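Local coordinates for protein protease (Penicillium cyclopium, PDB 5Z6O) that hydrolyses peptide bonds as a subtilisin-type serine protease of the proteinase K kind, probably acting on proteins such as casein, gelatin and collagen, at residues 157-162 with 179-184; 130-135 with 237-242; 203-208 with 255-260. All blocks are in the same frame, centred on the assembly; numbering follows the deposited sequence.

Contact 1 of 3, residues 157-162 with 179-184; sequences VFLSVA and PNVCTI. With CA (calcium ion), chain B.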
# COMPACT_ATOMS: atom_id res chain seq x y z
N VAL A 157 -9.19 1.19 -10.99
CA VAL A 157 -8.13 1.55 -10.05
C VAL A 157 -7.90 0.36 -9.11
O VAL A 157 -8.83 -0.09 -8.44
CB VAL A 157 -8.49 2.81 -9.25
CG1 VAL A 157 -7.36 3.19 -8.27
CG2 VAL A 157 -8.73 4.02 -10.16
N PHE A 158 -6.65 -0.14 -9.06
CA PHE A 158 -6.31 -1.25 -8.17
C PHE A 158 -6.35 -0.72 -6.74
O PHE A 158 -5.93 0.41 -6.49
CB PHE A 158 -4.92 -1.79 -8.52
CG PHE A 158 -4.32 -2.69 -7.45
CD1 PHE A 158 -4.56 -4.05 -7.44
CD2 PHE A 158 -3.52 -2.15 -6.46
CE1 PHE A 158 -3.98 -4.87 -6.46
CE2 PHE A 158 -2.93 -2.94 -5.49
CZ PHE A 158 -3.16 -4.30 -5.50
N LEU A 159 -6.86 -1.52 -5.80
CA LEU A 159 -7.04 -1.00 -4.46
C LEU A 159 -6.43 -1.96 -3.45
O LEU A 159 -6.91 -3.09 -3.31
CB LEU A 159 -8.53 -0.73 -4.18
CG LEU A 159 -8.89 -0.24 -2.77
CD1 LEU A 159 -8.01 0.94 -2.32
CD2 LEU A 159 -10.36 0.14 -2.77
N SER A 160 -5.35 -1.56 -2.81
CA SER A 160 -4.77 -2.34 -1.72
C SER A 160 -5.25 -1.77 -0.38
O SER A 160 -5.20 -0.56 -0.17
CB SER A 160 -3.24 -2.34 -1.79
OG SER A 160 -2.74 -1.03 -1.75
N VAL A 161 -5.69 -2.66 0.51
CA VAL A 161 -6.32 -2.28 1.78
C VAL A 161 -5.64 -3.00 2.94
O VAL A 161 -5.46 -4.22 2.88
CB VAL A 161 -7.82 -2.64 1.74
CG1 VAL A 161 -8.47 -2.30 3.04
CG2 VAL A 161 -8.53 -1.87 0.61
N ALA A 162 -5.36 -2.26 4.01
CA ALA A 162 -4.87 -2.88 5.23
C ALA A 162 -5.93 -3.79 5.83
O ALA A 162 -7.12 -3.45 5.89
CB ALA A 162 -4.48 -1.81 6.25
N PRO A 179 -15.73 -6.36 -1.90
CA PRO A 179 -15.51 -7.20 -3.09
C PRO A 179 -14.34 -6.68 -3.92
O PRO A 179 -14.25 -5.48 -4.22
CB PRO A 179 -16.83 -7.08 -3.86
CG PRO A 179 -17.83 -6.51 -2.87
CD PRO A 179 -17.04 -5.67 -1.94
N ASN A 180 -13.44 -7.59 -4.30
CA ASN A 180 -12.41 -7.36 -5.31
C ASN A 180 -11.27 -6.46 -4.89
O ASN A 180 -10.48 -6.07 -5.78
CB ASN A 180 -13.02 -6.77 -6.58
CG ASN A 180 -14.12 -7.64 -7.13
OD1 ASN A 180 -13.92 -8.84 -7.33
ND2 ASN A 180 -15.29 -7.05 -7.35
N VAL A 181 -11.15 -6.08 -3.61
CA VAL A 181 -9.98 -5.32 -3.16
C VAL A 181 -8.89 -6.31 -2.84
O VAL A 181 -9.13 -7.51 -2.77
CB VAL A 181 -10.29 -4.44 -1.93
CG1 VAL A 181 -11.34 -3.39 -2.28
CG2 VAL A 181 -10.74 -5.29 -0.76
N CYS A 182 -7.66 -5.80 -2.68
CA CYS A 182 -6.52 -6.66 -2.38
C CYS A 182 -6.21 -6.40 -0.91
O CYS A 182 -5.74 -5.32 -0.55
CB CYS A 182 -5.35 -6.32 -3.31
SG CYS A 182 -4.26 -7.72 -3.67
N THR A 183 -6.60 -7.34 -0.05
CA THR A 183 -6.56 -7.13 1.40
C THR A 183 -5.29 -7.75 1.98
O THR A 183 -5.04 -8.95 1.77
CB THR A 183 -7.79 -7.77 2.04
OG1 THR A 183 -8.97 -7.15 1.51
CG2 THR A 183 -7.77 -7.62 3.53
N ILE A 184 -4.52 -6.96 2.74
CA ILE A 184 -3.11 -7.29 3.02
C ILE A 184 -2.92 -7.45 4.53
O ILE A 184 -3.21 -6.53 5.30
CB ILE A 184 -2.16 -6.20 2.48
CG1 ILE A 184 -2.50 -5.81 1.03
CG2 ILE A 184 -0.72 -6.68 2.59
CD1 ILE A 184 -2.59 -7.04 0.10
CA CA B . -9.46 -10.04 -2.46
O HOH W 1 -7.90 -4.30 -6.41
O HOH W 2 -12.03 -9.53 -2.76
O HOH W 3 -10.17 -9.16 -0.46
O HOH W 4 -9.10 -9.75 -4.78
O HOH W 5 -9.88 -11.70 -0.99
O HOH W 6 -10.27 -12.14 -3.33
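F158 and C182 meet on one face of a pair of parallel strands, while L159, V161 and V181 meet on the other. The F158 side chain swings towards the second strand because its CG stands anti to the backbone N (chi1 165°), which sets the end of the ring beside C182. CZ of F158 comes 3.7 Å from CB of C182, and C182 SG lies 5.1 Å from the centroid of the F158 ring, well away from the ring normal, in an oblique sulfur-aromatic contact. A broad, apolar ring suits this place, since it also packs against the helices 227-245 and 249-259. C182 is tied down as well: its sulfur forms a disulfide with C253 of helix 249-259.

On the reverse face, L159 and V181 lie side by side and point the same way, CD2 of L159 meeting CG1 of V181 at 3.7 Å. V161 crosses V181 obliquely, its CG2 reaching V181 CB at 4.0 Å; beta-branched valines and a leucine fill this layer, closed by A149 of helix 143-154. The strands belong to the central parallel sheet of the subtilase fold, and their register pairs S160 with C182, V161 with T183 and A162 with I184. C182 N gives a nearly straight bond to L159 O (2.9 Å, 164°), V161 N returns one to C182 O, and I184 N reaches V161 O. Just before the second strand the carbonyl of V181 turns out to a calcium ion, with O 2.6 Å from the metal, where five waters and both carboxylate oxygens of D204 complete the shell. One of those waters donates to T183 OG1, which is also hydrogen-bonded to A176 O. A162 touches the bound phenylmethanesulfonic acid beside the catalytic S228.

Contact 2 of 3, residues 130-135 with 237-242; sequences KSVMNM and AAAYLM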
# COMPACT_ATOMS: atom_id res chain seq x y z
N LYS A 130 -4.51 1.63 -15.15
CA LYS A 130 -3.10 1.69 -14.76
C LYS A 130 -2.92 2.71 -13.65
O LYS A 130 -2.05 3.58 -13.67
CB LYS A 130 -2.22 1.97 -15.97
CG LYS A 130 -2.73 3.00 -16.94
CD LYS A 130 -1.77 3.05 -18.15
CE LYS A 130 -1.68 4.44 -18.77
NZ LYS A 130 -2.83 4.74 -19.67
N SER A 131 -3.76 2.59 -12.61
CA SER A 131 -3.77 3.48 -11.45
C SER A 131 -3.85 2.60 -10.22
O SER A 131 -4.43 1.51 -10.28
CB SER A 131 -5.00 4.43 -11.39
OG SER A 131 -5.06 5.36 -12.44
N VAL A 132 -3.34 3.12 -9.08
CA VAL A 132 -3.28 2.36 -7.83
C VAL A 132 -3.79 3.24 -6.71
O VAL A 132 -3.52 4.44 -6.68
CB VAL A 132 -1.82 1.89 -7.56
CG1 VAL A 132 -1.67 1.34 -6.13
CG2 VAL A 132 -1.43 0.85 -8.60
N MET A 133 -4.57 2.65 -5.81
CA MET A 133 -5.01 3.36 -4.63
C MET A 133 -4.60 2.57 -3.41
O MET A 133 -4.82 1.36 -3.36
CB MET A 133 -6.53 3.57 -4.65
CG MET A 133 -7.04 4.30 -3.41
SD MET A 133 -8.84 4.54 -3.39
CE MET A 133 -9.05 5.80 -4.64
N ASN A 134 -4.03 3.25 -2.42
CA ASN A 134 -3.67 2.59 -1.17
C ASN A 134 -4.55 3.12 -0.04
O ASN A 134 -4.63 4.33 0.18
CB ASN A 134 -2.21 2.83 -0.82
CG ASN A 134 -1.81 2.03 0.42
OD1 ASN A 134 -1.65 0.80 0.37
ND2 ASN A 134 -1.70 2.71 1.55
N MET A 135 -5.14 2.20 0.73
CA MET A 135 -6.01 2.60 1.85
C MET A 135 -5.48 1.91 3.10
O MET A 135 -5.80 0.75 3.34
CB MET A 135 -7.48 2.24 1.64
CG MET A 135 -8.13 3.22 0.65
SD MET A 135 -9.97 3.00 0.60
CE MET A 135 -10.47 3.48 2.24
N ALA A 237 4.15 -2.65 -5.27
CA ALA A 237 4.40 -3.78 -6.16
C ALA A 237 3.42 -3.80 -7.33
O ALA A 237 3.78 -4.20 -8.44
CB ALA A 237 4.31 -5.10 -5.36
N ALA A 238 2.16 -3.41 -7.10
CA ALA A 238 1.23 -3.35 -8.22
C ALA A 238 1.67 -2.33 -9.24
O ALA A 238 1.63 -2.59 -10.44
CB ALA A 238 -0.19 -3.02 -7.73
N ALA A 239 2.11 -1.15 -8.78
CA ALA A 239 2.56 -0.14 -9.74
C ALA A 239 3.77 -0.64 -10.51
O ALA A 239 3.85 -0.49 -11.74
CB ALA A 239 2.86 1.18 -8.99
N TYR A 240 4.70 -1.29 -9.81
CA TYR A 240 5.85 -1.91 -10.43
C TYR A 240 5.45 -2.92 -11.52
O TYR A 240 5.99 -2.90 -12.63
CB TYR A 240 6.64 -2.58 -9.32
CG TYR A 240 7.81 -3.40 -9.76
CD1 TYR A 240 8.99 -2.79 -10.16
CD2 TYR A 240 7.72 -4.77 -9.79
CE1 TYR A 240 10.08 -3.56 -10.58
CE2 TYR A 240 8.83 -5.57 -10.16
CZ TYR A 240 9.97 -4.95 -10.57
OH TYR A 240 11.02 -5.74 -10.94
N LEU A 241 4.50 -3.82 -11.20
CA LEU A 241 4.15 -4.84 -12.18
C LEU A 241 3.38 -4.25 -13.34
O LEU A 241 3.49 -4.75 -14.47
CB LEU A 241 3.33 -5.95 -11.51
CG LEU A 241 4.16 -6.79 -10.54
CD1 LEU A 241 3.27 -7.77 -9.76
CD2 LEU A 241 5.22 -7.57 -11.32
N MET A 242 2.57 -3.22 -13.10
CA MET A 242 1.88 -2.55 -14.19
C MET A 242 2.87 -1.97 -15.18
O MET A 242 2.69 -2.12 -16.40
CB MET A 242 0.97 -1.43 -13.67
CG MET A 242 -0.27 -1.96 -12.98
SD MET A 242 -1.16 -0.55 -12.20
CE MET A 242 -2.52 -1.49 -11.52
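V132 faces A238, A239 and M242 where strand 131-135 runs almost exactly antiparallel to the 237-242 segment of helix 227-245, at 173°, with the axes 8.6 Å apart. The side-chain contact is apolar and centres on one methyl of V132. V132 CG2 lies 3.9 Å from M242 SD and 4.2 Å from A238 CB, and it also meets A239. M242 reaches this place on an extended chain beyond CG, its CE standing 3.8 Å from S131 O and its sulfur passing alongside K130 CA. A long, unbranched thioether suits the place, since it spans from the helix to the backbone of K130 and S131, whereas the alanines keep the helix close to V132. Cut back to an alanine, M242 would probably leave V132 CG2 without its sulfur and methyl neighbours and open a gap beside K130 and S131. In the fold, helix 227-245 lies on this face of the sheet, where V132 also touches its A235. M133 and M135 turn to the other face, against helix 108-124, and beside helix 227-245 on the same face lies helix 249-259, whose T249 meets M242 and whose I256 meets A238.

Contact 3 of 3, residues 203-208 with 255-260; sequences VDLYAP and RIVQDA. With CA (calcium ion), chain B.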
# COMPACT_ATOMS: atom_id res chain seq x y z
N VAL A 203 -8.23 -12.31 3.41
CA VAL A 203 -6.86 -11.83 3.20
C VAL A 203 -6.30 -12.44 1.92
O VAL A 203 -6.31 -13.66 1.73
CB VAL A 203 -6.00 -12.16 4.42
CG1 VAL A 203 -4.50 -11.92 4.12
CG2 VAL A 203 -6.42 -11.30 5.59
N ASP A 204 -5.78 -11.59 1.04
CA ASP A 204 -5.22 -12.08 -0.21
C ASP A 204 -3.76 -12.49 -0.06
O ASP A 204 -3.32 -13.47 -0.68
CB ASP A 204 -5.35 -10.99 -1.29
CG ASP A 204 -6.80 -10.73 -1.67
OD1 ASP A 204 -7.38 -11.63 -2.31
OD2 ASP A 204 -7.39 -9.72 -1.25
N LEU A 205 -2.99 -11.76 0.75
CA LEU A 205 -1.59 -12.14 1.01
C LEU A 205 -1.04 -11.30 2.16
O LEU A 205 -1.67 -10.36 2.64
CB LEU A 205 -0.71 -11.98 -0.24
CG LEU A 205 -0.46 -10.57 -0.72
CD1 LEU A 205 0.91 -10.51 -1.45
CD2 LEU A 205 -1.54 -10.13 -1.72
N TYR A 206 0.17 -11.66 2.58
CA TYR A 206 0.97 -10.96 3.58
C TYR A 206 1.97 -10.05 2.90
O TYR A 206 2.45 -10.34 1.80
CB TYR A 206 1.78 -11.94 4.48
CG TYR A 206 0.95 -12.58 5.58
CD1 TYR A 206 0.08 -13.66 5.32
CD2 TYR A 206 1.01 -12.07 6.90
CE1 TYR A 206 -0.70 -14.22 6.35
CE2 TYR A 206 0.25 -12.63 7.93
CZ TYR A 206 -0.59 -13.69 7.66
OH TYR A 206 -1.31 -14.20 8.72
N ALA A 207 2.34 -8.98 3.61
CA ALA A 207 3.47 -8.15 3.21
C ALA A 207 4.11 -7.64 4.48
O ALA A 207 3.46 -7.63 5.54
CB ALA A 207 3.03 -6.99 2.31
N PRO A 208 5.36 -7.18 4.42
CA PRO A 208 6.07 -6.75 5.63
C PRO A 208 5.32 -5.65 6.34
O PRO A 208 4.94 -4.64 5.73
CB PRO A 208 7.42 -6.26 5.09
CG PRO A 208 7.67 -7.15 3.92
CD PRO A 208 6.28 -7.30 3.26
N ARG A 255 -2.38 -11.43 -10.01
CA ARG A 255 -1.00 -11.63 -10.45
C ARG A 255 -0.02 -11.58 -9.27
O ARG A 255 0.92 -12.38 -9.20
CB ARG A 255 -0.65 -10.57 -11.49
CG ARG A 255 0.81 -10.61 -11.96
CD ARG A 255 1.17 -11.94 -12.61
NE ARG A 255 2.53 -11.84 -13.13
CZ ARG A 255 3.31 -12.88 -13.35
NH1 ARG A 255 4.54 -12.68 -13.80
NH2 ARG A 255 2.86 -14.11 -13.10
N ILE A 256 -0.23 -10.65 -8.34
CA ILE A 256 0.60 -10.61 -7.13
C ILE A 256 0.43 -11.89 -6.32
O ILE A 256 1.41 -12.44 -5.81
CB ILE A 256 0.25 -9.36 -6.31
CG1 ILE A 256 0.81 -8.14 -7.02
CG2 ILE A 256 0.75 -9.46 -4.86
CD1 ILE A 256 0.14 -6.84 -6.56
N VAL A 257 -0.79 -12.41 -6.23
CA VAL A 257 -0.98 -13.63 -5.45
C VAL A 257 -0.28 -14.81 -6.14
O VAL A 257 0.31 -15.68 -5.47
CB VAL A 257 -2.48 -13.90 -5.21
CG1 VAL A 257 -2.68 -15.31 -4.69
CG2 VAL A 257 -3.11 -12.80 -4.28
N GLN A 258 -0.30 -14.83 -7.48
CA GLN A 258 0.35 -15.89 -8.24
C GLN A 258 1.86 -15.86 -8.05
O GLN A 258 2.50 -16.92 -7.96
CB GLN A 258 -0.02 -15.73 -9.73
CG GLN A 258 0.63 -16.74 -10.63
CD GLN A 258 0.24 -16.54 -12.09
OE1 GLN A 258 0.22 -15.41 -12.60
NE2 GLN A 258 -0.08 -17.64 -12.77
N ASP A 259 2.45 -14.67 -8.03
CA ASP A 259 3.91 -14.51 -7.82
C ASP A 259 4.33 -14.81 -6.38
O ASP A 259 5.50 -15.11 -6.13
CB ASP A 259 4.32 -13.06 -8.10
CG ASP A 259 4.82 -12.82 -9.50
OD1 ASP A 259 5.38 -13.72 -10.17
OD2 ASP A 259 4.74 -11.62 -9.88
N ALA A 260 3.43 -14.64 -5.42
CA ALA A 260 3.80 -14.72 -3.99
C ALA A 260 4.27 -16.12 -3.61
O ALA A 260 3.83 -17.12 -4.17
CB ALA A 260 2.58 -14.32 -3.12
CA CA B . -9.46 -10.04 -2.46
O HOH W 4 -9.10 -9.75 -4.78
O HOH W 5 -9.88 -11.70 -0.99
O HOH W 2 -12.03 -9.53 -2.76
O HOH W 3 -10.17 -9.16 -0.46
O HOH W 6 -10.27 -12.14 -3.33
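D204, whose CB lies against V257 CG2, turns both carboxylate oxygens to the calcium ion: OD1 is 2.6 Å from the metal and OD2 2.4 Å, a bidentate grip. OD2 also accepts a hydrogen bond from T183 N, which helps to fix the rotation of the group. The other flat group, the guanidinium of R255, sits on the far side of the helix. Over one of its faces, towards the rim, lies D259 OD1, a long charge pair in which no N-H points at the oxygen; at its edge, in plane, is the amide of Q258, whose OE1 takes a hydrogen bond from R255 NH2 at 3.0 Å. That donor stands above the Q258 carbonyl plane. NH1 of R255 has a second acidic partner in E245.

Between these two groups the contact itself is hydrophobic. L205 puts CG between its backbone N and carbonyl carbon (chi1 68°), which directs its forked end to the helix. Its CD1 meets I256 CG2 at 3.6 Å, the two side chains crossing at about a right angle, and CD2 meets V257 CG2 at 4.0 Å. The same V257 methyl lies 3.7 Å from D204 O. A leucine suits this spot because its forked end touches two helical residues at once, while A260, the first residue to leave the helix, has a side chain small enough to leave room for L205 CD1.

Strand 205-208 is the outermost on this side of the parallel sheet, and helix 249-259 packs against it. The eight-coordinate calcium joins the residue just before this strand to that just before its neighbour 182-187, an arrangement consistent with the calcium site of proteinase K and its relatives in the subtilase family.

How the contacts relate
The three contacts belong to the same parallel sheet, in which strands 131-135, 157-162, 182-187 and 205-208 are consecutive neighbours; contacts 2 and 3 place helices on one of its faces. Centres of contacts 1 and 2 are about 10 Å apart, of 1 and 3 about 11 Å, and of 2 and 3 about 13 Å. Along the chain contact 1 falls wholly within the span bridged by contact 2 and ends before contact 3 begins, whereas contacts 2 and 3 interleave. Contacts 1 and 3 share the calcium ion, and the successive helices 227-245 and 249-259 join contacts 2 and 3. Helix 227-245 carries S228, probably the nucleophile, in its first turn, so this framework also underlies the active site.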